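Protein HIRA (Homo sapiens, PDB 5YJE) cooperates with ASF1A to promote replication-independent chromatin assembly and binds histones. Local coordinates at residues 298-301 / 302-306; 264-267 / 268-272; 272-275 / 276-280. All coordinates share one frame; numbering follows the deposited sequence.

Interaction 1 (298-301 / 302-306); sequences LVYA and RYLVN
L304 lies over one face of the Y300 phenol, one helical turn further on. Its CG sits 4.0 Å from the centroid of the Y300 ring and 15° off the ring normal, a CH-pi contact. The two methyls spread toward the hydroxyl end of the ring, with L304 CD1 3.6 Å from Y300 CE2 and CD2 equally near CE1 and CZ on the other flank. Y300 carries its CG anti to the backbone N (chi1 175°), which swings the ring forward to meet the leucine.

Polar contacts are mostly backbone. R302, Y303, L304 and V305 each donate to the carbonyl four residues earlier, for example L304 N to Y300 O at 2.9 Å. The arm of R302 bends at chi3 (39°) and curls back, so that the L298 carbonyl oxygen lies over a face of the guanidinium and not in line with its N-H groups. Y300 OH hydrogen-bonds to E278 OE1 on helix 266-286. With an alanine in place of Y300, E278 would probably lose that phenol partner and the L304 methyls the face they rest on.

L274 of helix 266-286 and I316 of helix 310-320 also touch Y300, while A301 packs on L348 of helix 341-353. This is an i to i+4 aromatic-aliphatic pair inside an alpha helix, buried in the mainly helical C-terminal part of the chain.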
loop_
_atom_site.group_PDB
_atom_site.type_symbol
_atom_site.label_atom_id
_atom_site.label_comp_id
_atom_site.label_asym_id
_atom_site.label_seq_id
_atom_site.Cartn_x
_atom_site.Cartn_y
_atom_site.Cartn_z
ATOM N N LEU B 298 14.420 15.467 23.344
ATOM C CA LEU B 298 14.834 15.828 24.693
ATOM C C LEU B 298 15.236 17.302 24.794
ATOM O O LEU B 298 14.915 17.975 25.785
ATOM C CB LEU B 298 15.987 14.945 25.150
ATOM C CG LEU B 298 15.413 13.515 25.312
ATOM C CD1 LEU B 298 16.432 12.453 25.794
ATOM C CD2 LEU B 298 14.091 13.514 26.128
ATOM N N VAL B 299 15.906 17.838 23.769
ATOM C CA VAL B 299 16.149 19.279 23.721
ATOM C C VAL B 299 14.822 20.034 23.701
ATOM O O VAL B 299 14.634 21.021 24.421
ATOM C CB VAL B 299 17.016 19.616 22.498
ATOM C CG1 VAL B 299 17.109 21.113 22.330
ATOM C CG2 VAL B 299 18.392 18.960 22.611
ATOM N N TYR B 300 13.882 19.576 22.875
ATOM C CA TYR B 300 12.610 20.267 22.725
ATOM C C TYR B 300 11.835 20.292 24.032
ATOM O O TYR B 300 11.232 21.312 24.392
ATOM C CB TYR B 300 11.797 19.590 21.624
ATOM C CG TYR B 300 10.401 20.132 21.438
ATOM C CD1 TYR B 300 10.186 21.456 21.069
ATOM C CD2 TYR B 300 9.296 19.311 21.605
ATOM C CE1 TYR B 300 8.904 21.950 20.891
ATOM C CE2 TYR B 300 8.015 19.799 21.433
ATOM C CZ TYR B 300 7.821 21.107 21.085
ATOM O OH TYR B 300 6.533 21.555 20.913
ATOM N N ALA B 301 11.820 19.169 24.745
ATOM C CA ALA B 301 11.123 19.124 26.019
ATOM C C ALA B 301 11.793 20.037 27.034
ATOM O O ALA B 301 11.109 20.749 27.781
ATOM C CB ALA B 301 11.074 17.691 26.534
ATOM N N ARG B 302 13.131 20.032 27.073
ATOM C CA ARG B 302 13.840 20.961 27.946
ATOM C C ARG B 302 13.435 22.402 27.651
ATOM O O ARG B 302 13.212 23.192 28.571
ATOM C CB ARG B 302 15.354 20.769 27.791
ATOM C CG ARG B 302 16.221 21.760 28.572
ATOM C CD ARG B 302 17.575 21.161 28.968
ATOM N NE ARG B 302 18.151 20.306 27.924
ATOM C CZ ARG B 302 18.113 18.969 27.928
ATOM N NH1 ARG B 302 17.525 18.318 28.929
ATOM N NH2 ARG B 302 18.662 18.281 26.932
ATOM N N TYR B 303 13.308 22.751 26.371
ATOM C CA TYR B 303 12.895 24.099 26.013
ATOM C C TYR B 303 11.486 24.393 26.495
ATOM O O TYR B 303 11.238 25.447 27.085
ATOM C CB TYR B 303 12.983 24.312 24.506
ATOM C CG TYR B 303 12.785 25.758 24.130
ATOM C CD1 TYR B 303 13.768 26.701 24.413
ATOM C CD2 TYR B 303 11.619 26.192 23.501
ATOM C CE1 TYR B 303 13.605 28.027 24.070
ATOM C CE2 TYR B 303 11.443 27.535 23.158
ATOM C CZ TYR B 303 12.439 28.439 23.447
ATOM O OH TYR B 303 12.300 29.763 23.110
ATOM N N LEU B 304 10.540 23.488 26.215
ATOM C CA LEU B 304 9.164 23.693 26.661
ATOM C C LEU B 304 9.106 23.918 28.164
ATOM O O LEU B 304 8.320 24.743 28.644
ATOM C CB LEU B 304 8.281 22.501 26.284
ATOM C CG LEU B 304 8.090 22.067 24.827
ATOM C CD1 LEU B 304 7.178 20.856 24.756
ATOM C CD2 LEU B 304 7.533 23.209 24.012
ATOM N N VAL B 305 9.937 23.201 28.921
ATOM C CA VAL B 305 9.981 23.396 30.366
ATOM C C VAL B 305 10.563 24.768 30.708
ATOM O O VAL B 305 9.991 25.514 31.512
ATOM C CB VAL B 305 10.771 22.254 31.034
ATOM C CG1 VAL B 305 11.169 22.638 32.443
ATOM C CG2 VAL B 305 9.942 20.968 31.047
ATOM N N ASN B 306 11.697 25.124 30.089
ATOM C CA ASN B 306 12.391 26.366 30.432
ATOM C C ASN B 306 11.501 27.586 30.212
ATOM O O ASN B 306 11.404 28.460 31.082
ATOM C CB ASN B 306 13.681 26.500 29.614
ATOM C CG ASN B 306 14.767 25.549 30.080
ATOM O OD1 ASN B 306 14.663 24.971 31.166
ATOM N ND2 ASN B 306 15.822 25.376 29.261
#

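Interaction 2 (264-267 / 268-272); sequences VPHV and VQQET. With SO4 (sulfate ion), chain E.
The H266 imidazole carries the Q270 side chain over one face. Q270 CG makes a CH-pi contact there, shifted toward the rim and 3.7 Å from H266 NE2, while Q270 CD lies over NE2 and CD2. The terminal amide of Q270 continues the stack, its plane tilted only 24° from that of the ring. H266 holds CG anti to the backbone N (chi1 -176°), which carries the ring forward along the helix to Q270. E307 of helix 290-307 touches the H266 side chain and also accepts a hydrogen bond from Q270 NE2, tying both residues to the next helix.

The apolar part gathers round V268. V264 CG2 rests 3.8 Å from V268 CB, the two side chains crossing at about a right angle, and P265 CG lies 4.2 Å from V268 CG2. Beneath them V268 N bonds to P265 O at 2.9 Å, a first turn in which the donor stands well above the carbonyl plane. Further on, E271 CG lies 3.1 Å from V267 O.

A sulfate ion, probably from the crystallisation liquor, takes the backbone N-H of H266 at 2.6 Å (N to O2), fairly straight at 159°. An anion at this amino end is consistent with the helix dipole. E271 OE2, in contrast, lies near E89 OE1 of the second subunit, and two carboxylates so close would probably favour a proton on one of them.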
loop_
_atom_site.group_PDB
_atom_site.type_symbol
_atom_site.label_atom_id
_atom_site.label_comp_id
_atom_site.label_asym_id
_atom_site.label_seq_id
_atom_site.Cartn_x
_atom_site.Cartn_y
_atom_site.Cartn_z
ATOM N N VAL B 264 13.431 42.302 16.853
ATOM C CA VAL B 264 12.093 41.785 17.160
ATOM C C VAL B 264 11.976 41.524 18.644
ATOM O O VAL B 264 12.968 41.223 19.333
ATOM C CB VAL B 264 11.767 40.476 16.378
ATOM C CG1 VAL B 264 11.791 40.714 14.883
ATOM C CG2 VAL B 264 12.716 39.325 16.766
ATOM N N PRO B 265 10.759 41.611 19.180
ATOM C CA PRO B 265 10.539 41.283 20.590
ATOM C C PRO B 265 10.783 39.813 20.880
ATOM O O PRO B 265 10.678 38.944 20.014
ATOM C CB PRO B 265 9.069 41.662 20.845
ATOM C CG PRO B 265 8.468 41.929 19.495
ATOM C CD PRO B 265 9.591 42.272 18.566
ATOM N N HIS B 266 11.098 39.553 22.149
ATOM C CA HIS B 266 11.504 38.225 22.592
ATOM C C HIS B 266 10.535 37.123 22.171
ATOM O O HIS B 266 10.963 35.985 21.899
ATOM C CB HIS B 266 11.647 38.228 24.103
ATOM C CG HIS B 266 12.142 36.936 24.658
ATOM N ND1 HIS B 266 13.264 36.305 24.167
ATOM C CD2 HIS B 266 11.698 36.175 25.685
ATOM C CE1 HIS B 266 13.477 35.197 24.854
ATOM N NE2 HIS B 266 12.544 35.097 25.786
ATOM N N VAL B 267 9.233 37.428 22.130
ATOM C CA VAL B 267 8.253 36.398 21.812
ATOM C C VAL B 267 8.504 35.827 20.413
ATOM O O VAL B 267 8.315 34.631 20.184
ATOM C CB VAL B 267 6.819 36.955 21.954
ATOM C CG1 VAL B 267 6.568 38.043 20.921
ATOM C CG2 VAL B 267 5.772 35.798 21.856
ATOM N N VAL B 268 8.940 36.668 19.470
ATOM C CA VAL B 268 9.204 36.218 18.116
ATOM C C VAL B 268 10.372 35.236 18.105
ATOM O O VAL B 268 10.354 34.240 17.374
ATOM C CB VAL B 268 9.459 37.430 17.202
ATOM C CG1 VAL B 268 9.769 36.996 15.797
ATOM C CG2 VAL B 268 8.252 38.386 17.209
ATOM N N GLN B 269 11.391 35.480 18.930
ATOM C CA GLN B 269 12.507 34.543 18.987
ATOM C C GLN B 269 12.089 33.249 19.666
ATOM O O GLN B 269 12.574 32.171 19.301
ATOM C CB GLN B 269 13.720 35.161 19.699
ATOM C CG GLN B 269 15.017 34.321 19.651
ATOM C CD GLN B 269 16.283 35.158 19.831
ATOM O OE1 GLN B 269 16.266 36.218 20.454
ATOM N NE2 GLN B 269 17.387 34.672 19.296
ATOM N N GLN B 270 11.192 33.324 20.651
ATOM C CA GLN B 270 10.644 32.085 21.186
ATOM C C GLN B 270 9.875 31.312 20.118
ATOM O O GLN B 270 9.958 30.084 20.055
ATOM C CB GLN B 270 9.743 32.354 22.378
ATOM C CG GLN B 270 10.468 32.894 23.614
ATOM C CD GLN B 270 9.478 33.147 24.742
ATOM O OE1 GLN B 270 8.512 33.883 24.564
ATOM N NE2 GLN B 270 9.689 32.504 25.885
ATOM N N GLU B 271 9.108 32.004 19.282
ATOM C CA GLU B 271 8.281 31.267 18.337
ATOM C C GLU B 271 9.144 30.664 17.240
ATOM O O GLU B 271 8.897 29.536 16.801
ATOM C CB GLU B 271 7.172 32.161 17.768
ATOM C CG GLU B 271 6.227 32.688 18.870
ATOM C CD GLU B 271 4.774 32.894 18.438
ATOM O OE1 GLU B 271 4.441 32.837 17.225
ATOM O OE2 GLU B 271 3.944 33.115 19.346
ATOM N N THR B 272 10.193 31.377 16.822
ATOM C CA THR B 272 11.118 30.786 15.865
ATOM C C THR B 272 11.873 29.623 16.486
ATOM O O THR B 272 12.084 28.602 15.826
ATOM C CB THR B 272 12.086 31.827 15.315
ATOM O OG1 THR B 272 12.910 32.309 16.374
ATOM C CG2 THR B 272 11.339 32.980 14.671
HETATM S S SO4 E . 10.690 41.989 24.903
HETATM O O1 SO4 E . 11.018 43.389 25.169
HETATM O O2 SO4 E . 11.578 41.536 23.833
HETATM O O3 SO4 E . 9.325 41.907 24.465
HETATM O O4 SO4 E . 10.917 41.148 26.070
#

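Interaction 3 (272-275 / 276-280); sequences TTLA and YLENQ
T273 and L277 run side by side, pointing the same way, with T273 CG2 4.0 Å from L277 CD1. Threonine presents its methyl to the leucine because CG2 stands anti to the backbone N; OG1 is then turned the other way (chi1 -64°), to bonds with Q269 O and the backbone N of D227. L277 CG lies 3.5 Å from T273 O, and the edge of the Y276 ring comes near the same oxygen.

L274 and E278 cross instead. L274 has an unusual first torsion, chi1 -107°, off the staggered values, and its CD2 lies 4.0 Å from E278 OE1. E278 is extended beyond CG, with that CG only 3.3 Å from L274 O, and the whole chain runs past this oxygen, the carboxylate carbon CD of E278 still 3.6 Å from L274 O. Both carboxylate oxygens have mates: OE1 meets the phenol of Y300, and OE2 accepts the backbone N-H of R124 of the second subunit.

N279 folds its amide back toward A275, a turn earlier (chi1 -81°). ND2 comes within 3.2 Å of A275 O, yet the angle is too poor for a hydrogen bond; that carbonyl bonds to the backbone N of N279 at 2.9 Å.

Regular i to i+4 bonding runs through the whole piece, part of an alpha helix that packs on more than one side: T273 and L274 meet helix 290-307, while T272, A275 and E278 meet the second subunit, consistent with a helix that lines the trimer interface.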
loop_
_atom_site.group_PDB
_atom_site.type_symbol
_atom_site.label_atom_id
_atom_site.label_comp_id
_atom_site.label_asym_id
_atom_site.label_seq_id
_atom_site.Cartn_x
_atom_site.Cartn_y
_atom_site.Cartn_z
ATOM N N THR B 272 10.193 31.377 16.822
ATOM C CA THR B 272 11.118 30.786 15.865
ATOM C C THR B 272 11.873 29.623 16.486
ATOM O O THR B 272 12.084 28.602 15.826
ATOM C CB THR B 272 12.086 31.827 15.315
ATOM O OG1 THR B 272 12.910 32.309 16.374
ATOM C CG2 THR B 272 11.339 32.980 14.671
ATOM N N THR B 273 12.240 29.736 17.760
ATOM C CA THR B 273 12.943 28.644 18.426
ATOM C C THR B 273 12.054 27.406 18.526
ATOM O O THR B 273 12.504 26.284 18.253
ATOM C CB THR B 273 13.425 29.094 19.809
ATOM O OG1 THR B 273 14.382 30.140 19.647
ATOM C CG2 THR B 273 14.092 27.956 20.571
ATOM N N LEU B 274 10.783 27.598 18.892
ATOM C CA LEU B 274 9.831 26.497 18.955
ATOM C C LEU B 274 9.648 25.849 17.581
ATOM O O LEU B 274 9.710 24.622 17.446
ATOM C CB LEU B 274 8.492 27.004 19.477
ATOM C CG LEU B 274 7.957 26.699 20.879
ATOM C CD1 LEU B 274 6.466 26.887 20.872
ATOM C CD2 LEU B 274 8.277 25.319 21.354
ATOM N N ALA B 275 9.416 26.668 16.550
ATOM C CA ALA B 275 9.228 26.153 15.202
ATOM C C ALA B 275 10.447 25.364 14.747
ATOM O O ALA B 275 10.317 24.262 14.208
ATOM C CB ALA B 275 8.939 27.298 14.233
ATOM N N TYR B 276 11.642 25.894 15.007
ATOM C CA TYR B 276 12.868 25.198 14.656
ATOM C C TYR B 276 12.968 23.845 15.346
ATOM O O TYR B 276 13.264 22.832 14.697
ATOM C CB TYR B 276 14.081 26.050 15.005
ATOM C CG TYR B 276 15.388 25.278 14.867
ATOM C CD1 TYR B 276 15.875 24.934 13.611
ATOM C CD2 TYR B 276 16.116 24.869 15.988
ATOM C CE1 TYR B 276 17.061 24.229 13.465
ATOM C CE2 TYR B 276 17.314 24.174 15.854
ATOM C CZ TYR B 276 17.777 23.858 14.581
ATOM O OH TYR B 276 18.947 23.164 14.406
ATOM N N LEU B 277 12.778 23.811 16.668
ATOM C CA LEU B 277 12.970 22.554 17.387
ATOM C C LEU B 277 11.904 21.526 17.011
ATOM O O LEU B 277 12.189 20.324 16.935
ATOM C CB LEU B 277 13.002 22.799 18.898
ATOM C CG LEU B 277 14.239 23.525 19.461
ATOM C CD1 LEU B 277 14.037 23.952 20.914
ATOM C CD2 LEU B 277 15.506 22.672 19.344
ATOM N N GLU B 278 10.676 21.984 16.756
ATOM C CA GLU B 278 9.638 21.087 16.260
ATOM C C GLU B 278 9.991 20.552 14.871
ATOM O O GLU B 278 9.755 19.383 14.572
ATOM C CB GLU B 278 8.285 21.810 16.257
ATOM C CG GLU B 278 7.691 22.010 17.645
ATOM C CD GLU B 278 6.480 22.972 17.691
ATOM O OE1 GLU B 278 6.005 23.257 18.811
ATOM O OE2 GLU B 278 5.996 23.440 16.625
ATOM N N ASN B 279 10.549 21.402 14.014
ATOM C CA ASN B 279 11.045 20.975 12.713
ATOM C C ASN B 279 12.107 19.890 12.854
ATOM O O ASN B 279 12.076 18.891 12.136
ATOM C CB ASN B 279 11.624 22.169 11.952
ATOM C CG ASN B 279 10.555 23.009 11.260
ATOM O OD1 ASN B 279 9.482 22.510 10.922
ATOM N ND2 ASN B 279 10.855 24.295 11.036
ATOM N N GLN B 280 13.056 20.075 13.776
ATOM C CA GLN B 280 14.107 19.079 14.004
ATOM C C GLN B 280 13.526 17.750 14.462
ATOM O O GLN B 280 13.906 16.686 13.956
ATOM C CB GLN B 280 15.109 19.590 15.046
ATOM C CG GLN B 280 15.978 20.735 14.590
ATOM C CD GLN B 280 16.753 20.387 13.330
ATOM O OE1 GLN B 280 16.215 20.463 12.229
ATOM N NE2 GLN B 280 18.022 19.995 13.488
#

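In the fold
Interactions 2 and 3 are successive portions of helix 266-286, sharing T272, with centres 12 Å apart; interaction 1 belongs to the next helix, 290-307, which packs against it. The tightest coupling is between 1 and 3, whose centres are 11 Å apart: the hydrogen bond joining them spans 2.8 Å from Y300 OH to E278 OE1, and L304 CD2 meets L274 CD2 at 3.5 Å. Y303 bridges all three, its CZ 3.4 Å from T273 CG2 and its OH equally close to Q270 CA. Interactions 2 and 3 each bring four residues within reach of the second subunit, whereas interaction 1 reaches it through Y300 alone. The bound sulfate belongs to interaction 2.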